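Long-range contacts in chitinase (Paenibacillus sp. FPU-7, PDB 5GZT), which probably hydrolyses internal beta-1,4 linkages between the N-acetylglucosamine units of chitin and chitodextrins, as an endo-acting glycosidase: residues G369-G374 with W416-S421; P411-W416 with S460-D465; L481-L486 with L508-T513. All blocks are in the same frame, centred on the assembly; numbering follows the deposited sequence.

Contact 1: G369-G374 with W416-S421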
# COMPACT_ATOMS: atom_id res chain seq x y z
N GLY B 369 -4.18 9.95 -14.91
CA GLY B 369 -5.27 10.26 -14.00
C GLY B 369 -6.46 10.73 -14.82
O GLY B 369 -6.41 10.76 -16.05
N TRP B 370 -7.51 11.16 -14.12
CA TRP B 370 -8.74 11.54 -14.78
C TRP B 370 -8.47 12.76 -15.58
O TRP B 370 -7.76 13.66 -15.13
CB TRP B 370 -9.84 11.85 -13.73
CG TRP B 370 -11.12 12.18 -14.35
CD1 TRP B 370 -11.70 13.43 -14.45
CD2 TRP B 370 -12.02 11.27 -14.98
NE1 TRP B 370 -12.90 13.34 -15.10
CE2 TRP B 370 -13.13 12.03 -15.44
CE3 TRP B 370 -12.02 9.88 -15.16
CZ2 TRP B 370 -14.20 11.46 -16.09
CZ3 TRP B 370 -13.07 9.32 -15.83
CH2 TRP B 370 -14.15 10.10 -16.30
N GLU B 371 -8.98 12.78 -16.81
CA GLU B 371 -8.83 13.91 -17.71
C GLU B 371 -7.37 14.20 -18.13
O GLU B 371 -7.07 15.28 -18.63
CB GLU B 371 -9.47 15.16 -17.03
CG GLU B 371 -9.81 16.30 -17.96
CD GLU B 371 -11.11 17.05 -17.60
OE1 GLU B 371 -11.43 17.17 -16.39
OE2 GLU B 371 -11.80 17.51 -18.55
N ALA B 372 -6.45 13.28 -17.89
CA ALA B 372 -5.06 13.44 -18.30
C ALA B 372 -4.95 12.94 -19.73
O ALA B 372 -5.17 11.75 -20.02
CB ALA B 372 -4.12 12.67 -17.42
N GLU B 373 -4.60 13.89 -20.60
CA GLU B 373 -4.44 13.70 -22.06
C GLU B 373 -3.05 13.20 -22.41
O GLU B 373 -2.09 13.28 -21.56
CB GLU B 373 -4.60 15.04 -22.76
CG GLU B 373 -5.93 15.69 -22.43
CD GLU B 373 -6.20 17.01 -23.13
OE1 GLU B 373 -7.40 17.17 -23.44
OE2 GLU B 373 -5.25 17.85 -23.32
N GLY B 374 -2.92 12.72 -23.65
CA GLY B 374 -1.62 12.41 -24.19
C GLY B 374 -1.25 10.96 -24.37
O GLY B 374 -0.32 10.67 -25.11
N TRP B 416 -15.30 7.89 -22.65
CA TRP B 416 -16.33 8.46 -23.53
C TRP B 416 -16.15 9.94 -23.91
O TRP B 416 -17.04 10.73 -23.67
CB TRP B 416 -17.73 8.16 -22.96
CG TRP B 416 -17.86 6.69 -22.52
CD1 TRP B 416 -17.96 6.21 -21.24
CD2 TRP B 416 -17.84 5.55 -23.38
NE1 TRP B 416 -18.02 4.83 -21.24
CE2 TRP B 416 -17.95 4.40 -22.54
CE3 TRP B 416 -17.74 5.38 -24.78
CZ2 TRP B 416 -17.98 3.09 -23.07
CZ3 TRP B 416 -17.76 4.07 -25.30
CH2 TRP B 416 -17.87 2.94 -24.44
N GLY B 417 -15.01 10.29 -24.52
CA GLY B 417 -14.76 11.66 -24.99
C GLY B 417 -14.00 12.62 -24.08
O GLY B 417 -13.59 13.71 -24.50
N VAL B 418 -13.75 12.20 -22.84
CA VAL B 418 -13.01 12.99 -21.87
C VAL B 418 -11.57 13.18 -22.32
O VAL B 418 -10.97 14.27 -22.14
CB VAL B 418 -13.05 12.31 -20.47
CG1 VAL B 418 -12.12 12.99 -19.48
CG2 VAL B 418 -14.49 12.26 -19.96
N ILE B 419 -11.01 12.09 -22.85
CA ILE B 419 -9.72 12.12 -23.48
C ILE B 419 -9.84 11.52 -24.88
O ILE B 419 -10.79 10.86 -25.23
CB ILE B 419 -8.62 11.37 -22.70
CG1 ILE B 419 -8.91 9.85 -22.69
CG2 ILE B 419 -8.52 11.93 -21.30
CD1 ILE B 419 -7.82 8.98 -22.13
N LYS B 420 -8.81 11.80 -25.66
CA LYS B 420 -8.64 11.30 -26.99
C LYS B 420 -8.33 9.82 -26.89
O LYS B 420 -7.52 9.39 -26.05
CB LYS B 420 -7.44 11.98 -27.65
CG LYS B 420 -7.40 11.69 -29.15
CD LYS B 420 -6.03 12.01 -29.71
CE LYS B 420 -6.08 11.98 -31.24
NZ LYS B 420 -4.96 12.79 -31.72
N SER B 421 -9.00 9.06 -27.74
CA SER B 421 -8.80 7.61 -27.83
C SER B 421 -9.03 7.06 -29.27
O SER B 421 -9.76 7.64 -30.08
CB SER B 421 -9.82 6.93 -26.93
OG SER B 421 -11.16 7.13 -27.41
O HOH W 1 -11.86 16.85 -21.19
O HOH W 2 -9.61 16.10 -24.16
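Val418 lies in the angle between the indole of Trp370 and the backbone of Glu371 and makes most of the apolar contact. Its CG2 comes to 4.0 Å from Trp370 CZ2, while CG1 stands above one face of the indole, offset toward the rim. With CG1 anti to the backbone N (chi1 171°), that same methyl also packs against the main chain, Val418 CG1 lying 3.8 Å from Glu371 CA. Trp370 and Glu371 occupy the central positions of a type II turn from Gly369 to Ala372, closed by the bond from Ala372 N to Gly369 O. The turn brings the indole round to Val418; the ring also touches Glu409 and Tyr410 in the loop after strand 403-407.

Ile419 packs its CG2 methyl against backbone: Ile419 CG2 comes within 3.6 Å of Ala372 O, whereas the CB of Ala372 itself points away.

Polar contact passes through water. Val418 O accepts from two water molecules. One of them also donates to Glu371 OE2, with its oxygen 2.7 Å from Glu371 OE2. The other also donates to Glu373 OE1, with its oxygen 2.6 Å from Glu373 OE1. The two carboxylates thus reach a single carbonyl through separate bridges. Beyond the contact, Glu371 OE2 has a long, weak ion pair with Lys324, and Lys420 NZ forms a salt bridge with Asp377.

No direct hydrogen bond joins the two segments. Carboxylate oxygens and a backbone carbonyl are all acceptors, and each water, giving a proton both ways, turns what would probably be a repulsive meeting into a bonded one. These loops, after strands 362-368 and 403-407, therefore adhere through methyl groups on an aromatic ring and a peptide, with solvent completing the seam.

Contact 2: P411-W416 with S460-D465; sequences PVYGAW and SKTYTD
Thr462 sets its CG2 methyl squarely over the ring of Tyr413, 3.6 Å from the ring centroid and only 10° off the normal, a CH-pi contact. The same methyl meets the indole of Trp416, with Thr462 CG2 3.5 Å from Trp416 CZ2, so that it touches both rings at once. Placing it there is a chi1 of -54° at Thr462, which turns OG1 to the side of the backbone N and CG2 anti to it. The two aromatic groups also touch one another: Tyr413 CD2 lies above a face of the indole, toward its rim.

Farther along the Tyr413 ring, its hydroxyl approaches Tyr463 in the plane of that ring, at the edge, and Tyr413 OH is 3.5 Å from Tyr463 CB. Ser460 OG lies 3.7 Å from Tyr413 OH. Pro411 closes the other end of the interface, with Pro411 CD 4.1 Å from Tyr463 CE2.

Behind this shell, Ser460 N-caps helix 461-464: Tyr463 N donates to Ser460 OG over 3.0 Å, at 158°, which ties the first turn that presents Thr462 and Tyr463. On the opposing side the backbone of Val412 is fixed through bonds to Asp425 OD2 and Ser421 OG, and the ring of Tyr410 meets that of Tyr413 with nearly parallel planes.

Tyr463 carries the contact inward. Its side chain touches Ile455 and Ala457 of strand 452-457, Phe429 of helix 425-447 and Tyr517 of helix 510-519, placing this junction of the loops after strands 403-407 and 452-457 among the helices that surround the barrel.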
# COMPACT_ATOMS: atom_id res chain seq x y z
N PRO B 411 -7.94 3.60 -22.25
CA PRO B 411 -7.80 3.09 -23.64
C PRO B 411 -9.12 2.93 -24.38
O PRO B 411 -10.10 2.48 -23.81
CB PRO B 411 -7.12 1.74 -23.44
CG PRO B 411 -6.30 1.95 -22.26
CD PRO B 411 -7.13 2.82 -21.33
N VAL B 412 -9.15 3.36 -25.65
CA VAL B 412 -10.16 2.98 -26.64
C VAL B 412 -11.37 3.87 -26.57
O VAL B 412 -11.66 4.61 -27.51
CB VAL B 412 -10.59 1.49 -26.61
CG1 VAL B 412 -11.66 1.23 -27.66
CG2 VAL B 412 -9.41 0.57 -26.85
N TYR B 413 -12.05 3.82 -25.43
CA TYR B 413 -13.25 4.63 -25.23
C TYR B 413 -12.93 6.03 -24.63
O TYR B 413 -13.75 6.94 -24.68
CB TYR B 413 -14.31 3.82 -24.44
CG TYR B 413 -13.98 3.41 -22.98
CD1 TYR B 413 -13.10 2.36 -22.72
CD2 TYR B 413 -14.59 4.03 -21.90
CE1 TYR B 413 -12.83 1.97 -21.42
CE2 TYR B 413 -14.31 3.65 -20.60
CZ TYR B 413 -13.44 2.61 -20.36
OH TYR B 413 -13.14 2.22 -19.08
N GLY B 414 -11.73 6.21 -24.10
CA GLY B 414 -11.30 7.50 -23.52
C GLY B 414 -12.26 8.05 -22.47
O GLY B 414 -12.46 9.26 -22.40
N ALA B 415 -12.88 7.17 -21.69
CA ALA B 415 -13.92 7.54 -20.72
C ALA B 415 -15.01 8.31 -21.42
O ALA B 415 -15.52 9.27 -20.88
CB ALA B 415 -13.33 8.37 -19.57
N TRP B 416 -15.30 7.89 -22.65
CA TRP B 416 -16.33 8.46 -23.53
C TRP B 416 -16.15 9.94 -23.91
O TRP B 416 -17.04 10.73 -23.67
CB TRP B 416 -17.73 8.16 -22.96
CG TRP B 416 -17.86 6.69 -22.52
CD1 TRP B 416 -17.96 6.21 -21.24
CD2 TRP B 416 -17.84 5.55 -23.38
NE1 TRP B 416 -18.02 4.83 -21.24
CE2 TRP B 416 -17.95 4.40 -22.54
CE3 TRP B 416 -17.74 5.38 -24.78
CZ2 TRP B 416 -17.98 3.09 -23.07
CZ3 TRP B 416 -17.76 4.07 -25.30
CH2 TRP B 416 -17.87 2.94 -24.44
N SER B 460 -14.88 -1.47 -14.86
CA SER B 460 -15.96 -1.92 -15.76
C SER B 460 -15.56 -3.06 -16.74
O SER B 460 -14.38 -3.26 -17.06
CB SER B 460 -16.49 -0.76 -16.59
OG SER B 460 -15.47 -0.19 -17.43
N LYS B 461 -16.58 -3.77 -17.21
CA LYS B 461 -16.38 -4.70 -18.30
C LYS B 461 -15.87 -3.94 -19.57
O LYS B 461 -14.99 -4.47 -20.23
CB LYS B 461 -17.64 -5.54 -18.58
CG LYS B 461 -17.35 -6.51 -19.74
CD LYS B 461 -17.90 -7.92 -19.62
CE LYS B 461 -17.73 -8.71 -20.95
NZ LYS B 461 -18.45 -8.02 -22.10
N THR B 462 -16.34 -2.72 -19.83
CA THR B 462 -15.81 -1.88 -20.93
C THR B 462 -14.32 -1.72 -20.85
O THR B 462 -13.59 -1.89 -21.84
CB THR B 462 -16.45 -0.50 -20.94
OG1 THR B 462 -17.87 -0.64 -20.97
CG2 THR B 462 -16.01 0.31 -22.14
N TYR B 463 -13.82 -1.44 -19.66
CA TYR B 463 -12.39 -1.36 -19.49
C TYR B 463 -11.65 -2.70 -19.80
O TYR B 463 -10.64 -2.67 -20.45
CB TYR B 463 -11.99 -0.89 -18.07
CG TYR B 463 -10.51 -0.75 -17.94
CD1 TYR B 463 -9.76 -1.81 -17.58
CD2 TYR B 463 -9.83 0.47 -18.25
CE1 TYR B 463 -8.36 -1.73 -17.51
CE2 TYR B 463 -8.44 0.56 -18.18
CZ TYR B 463 -7.71 -0.55 -17.84
OH TYR B 463 -6.33 -0.54 -17.66
N THR B 464 -12.09 -3.82 -19.25
CA THR B 464 -11.43 -5.12 -19.47
C THR B 464 -11.42 -5.56 -21.01
O THR B 464 -10.46 -6.19 -21.51
CB THR B 464 -12.07 -6.22 -18.59
OG1 THR B 464 -13.47 -6.19 -18.74
CG2 THR B 464 -11.73 -5.98 -17.13
N ASP B 465 -12.50 -5.19 -21.67
CA ASP B 465 -12.70 -5.31 -23.13
C ASP B 465 -11.80 -4.40 -23.95
O ASP B 465 -11.67 -4.63 -25.14
CB ASP B 465 -14.14 -4.95 -23.49
CG ASP B 465 -15.14 -6.06 -23.20
OD1 ASP B 465 -14.80 -7.22 -22.91
OD2 ASP B 465 -16.32 -5.75 -23.31

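Contact 3: L481-L486 with L508-T513; sequences LMTYDL and LSVDST
Thr513, which packs against Thr483, grips Ser509 O with two donors, Thr513 N at 3.1 Å and Thr513 OG1 at 2.9 Å, from opposite faces of the carbonyl plane. Its CG2 is anti to the backbone N, with OG1 beside that N (chi1 -54°), and this turns the methyl to Thr483 and Leu481. Thr483 CG2 is 3.5 Å from Thr513 CB, and Leu481 CD1 lies 4.3 Å from Thr513 CG2. With an alanine here the Ser509 carbonyl would keep only the backbone N-H of this pair, and a gap is likely to open beside Thr483 CG2 and Leu481 CD1.

Thr483 also rests its CB and OG1 against Val510 CG2, while OG1 itself bonds to the carbonyl of Gly530. Leu486 covers the outer end of the contact: Leu486 CD1 lies 3.7 Å from Ser509 N, and its CB faces that of the exposed Leu508. Ser509 and Ser512 form a capping box. Ser512 N donates to Ser509 OG almost straight, at 174°, and Ser509 N returns a bond to Ser512 OG; Ser509 OG also has a hydrogen bond with Ser502 OG.

Met482 and Tyr484 leave the backbone away from the helix, and Tyr484 touches Met621 and Trp623. Residues Met482 to Asp485 match the MxYD signature of family 18, which lines the substrate cleft in relatives; the contact joins this signature to the N-terminal turn of helix 510-519 of a TIM barrel through Thr483 alone.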
# COMPACT_ATOMS: atom_id res chain seq x y z
N LEU B 481 -6.74 -1.88 -8.81
CA LEU B 481 -8.12 -1.84 -9.28
C LEU B 481 -8.90 -0.68 -8.69
O LEU B 481 -9.02 -0.56 -7.48
CB LEU B 481 -8.85 -3.12 -8.96
CG LEU B 481 -8.38 -4.45 -9.51
CD1 LEU B 481 -9.13 -5.60 -8.80
CD2 LEU B 481 -8.66 -4.44 -11.02
N MET B 482 -9.46 0.12 -9.56
CA MET B 482 -10.22 1.30 -9.21
C MET B 482 -11.64 0.91 -8.85
O MET B 482 -12.60 1.26 -9.51
CB MET B 482 -10.15 2.33 -10.33
CG MET B 482 -8.76 2.97 -10.36
SD MET B 482 -8.58 4.43 -11.44
CE MET B 482 -8.88 3.64 -12.97
N THR B 483 -11.73 0.18 -7.73
CA THR B 483 -12.97 -0.31 -7.22
C THR B 483 -13.69 0.80 -6.37
O THR B 483 -14.06 0.54 -5.20
CB THR B 483 -12.78 -1.61 -6.43
OG1 THR B 483 -11.70 -1.46 -5.51
CG2 THR B 483 -12.55 -2.82 -7.44
N TYR B 484 -13.95 1.94 -7.01
CA TYR B 484 -14.65 3.08 -6.43
C TYR B 484 -15.22 3.84 -7.58
O TYR B 484 -14.98 3.46 -8.75
CB TYR B 484 -13.71 3.90 -5.55
CG TYR B 484 -12.35 4.21 -6.10
CD1 TYR B 484 -12.18 5.08 -7.17
CD2 TYR B 484 -11.20 3.67 -5.51
CE1 TYR B 484 -10.93 5.42 -7.62
CE2 TYR B 484 -9.94 3.98 -5.98
CZ TYR B 484 -9.80 4.85 -7.03
OH TYR B 484 -8.53 5.18 -7.49
N ASP B 485 -16.03 4.85 -7.31
CA ASP B 485 -16.93 5.43 -8.24
C ASP B 485 -17.75 4.41 -9.02
O ASP B 485 -18.09 4.66 -10.17
CB ASP B 485 -16.15 6.31 -9.24
CG ASP B 485 -15.33 7.38 -8.53
OD1 ASP B 485 -15.77 7.97 -7.51
OD2 ASP B 485 -14.19 7.56 -8.95
N LEU B 486 -18.12 3.30 -8.40
CA LEU B 486 -18.82 2.27 -9.10
C LEU B 486 -20.19 2.70 -9.48
O LEU B 486 -20.77 2.15 -10.41
CB LEU B 486 -18.80 0.99 -8.30
CG LEU B 486 -17.37 0.50 -8.17
CD1 LEU B 486 -17.36 -0.82 -7.40
CD2 LEU B 486 -16.67 0.18 -9.51
N LEU B 508 -22.44 -3.14 -8.58
CA LEU B 508 -21.05 -3.49 -8.67
C LEU B 508 -20.35 -3.33 -7.32
O LEU B 508 -20.76 -2.51 -6.50
CB LEU B 508 -20.39 -2.58 -9.70
CG LEU B 508 -20.36 -2.86 -11.20
CD1 LEU B 508 -21.38 -3.88 -11.64
CD2 LEU B 508 -20.32 -1.59 -12.04
N SER B 509 -19.20 -3.99 -7.19
CA SER B 509 -18.51 -4.06 -5.96
C SER B 509 -17.06 -4.38 -6.22
O SER B 509 -16.69 -4.68 -7.39
CB SER B 509 -19.16 -5.14 -5.14
OG SER B 509 -19.15 -6.43 -5.75
N VAL B 510 -16.24 -4.36 -5.15
CA VAL B 510 -14.92 -4.93 -5.14
C VAL B 510 -15.07 -6.41 -5.62
O VAL B 510 -14.34 -6.88 -6.46
CB VAL B 510 -14.31 -4.93 -3.77
CG1 VAL B 510 -13.06 -5.77 -3.67
CG2 VAL B 510 -13.99 -3.50 -3.34
N ASP B 511 -15.98 -7.16 -5.03
CA ASP B 511 -16.08 -8.61 -5.34
C ASP B 511 -16.42 -8.85 -6.85
O ASP B 511 -15.73 -9.60 -7.52
CB ASP B 511 -17.13 -9.19 -4.48
CG ASP B 511 -17.26 -10.72 -4.61
OD1 ASP B 511 -16.24 -11.42 -4.54
OD2 ASP B 511 -18.44 -11.15 -4.75
N SER B 512 -17.40 -8.15 -7.38
CA SER B 512 -17.70 -8.25 -8.81
C SER B 512 -16.50 -7.93 -9.66
O SER B 512 -16.27 -8.63 -10.65
CB SER B 512 -18.94 -7.45 -9.22
OG SER B 512 -18.69 -6.04 -9.27
N THR B 513 -15.70 -6.94 -9.27
CA THR B 513 -14.54 -6.56 -10.05
C THR B 513 -13.42 -7.58 -10.00
O THR B 513 -12.79 -7.92 -11.03
CB THR B 513 -14.02 -5.18 -9.64
OG1 THR B 513 -15.12 -4.26 -9.75
CG2 THR B 513 -12.94 -4.69 -10.55

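How the contacts relate
All three contacts lie in one TIM-barrel domain. Contacts 1 and 2 are neighbours: both use helix 414-417 and share Trp416, and they touch through a probable hydrogen bond from Ile419 N to Gly414 O. Contact 3 touches neither, its centre about 14 Å from that of contact 2 and 21 Å from that of contact 1. It is the buried one, built of leucine, valine and threonine side chains, with a capping box at the helix start and Thr483 bonded to Gly530. Contacts 1 and 2 are only partly buried and more aromatic; contact 1 alone has water bridges between its segments. Contacts 2 and 3, like contact 1, lack a direct hydrogen bond between segments.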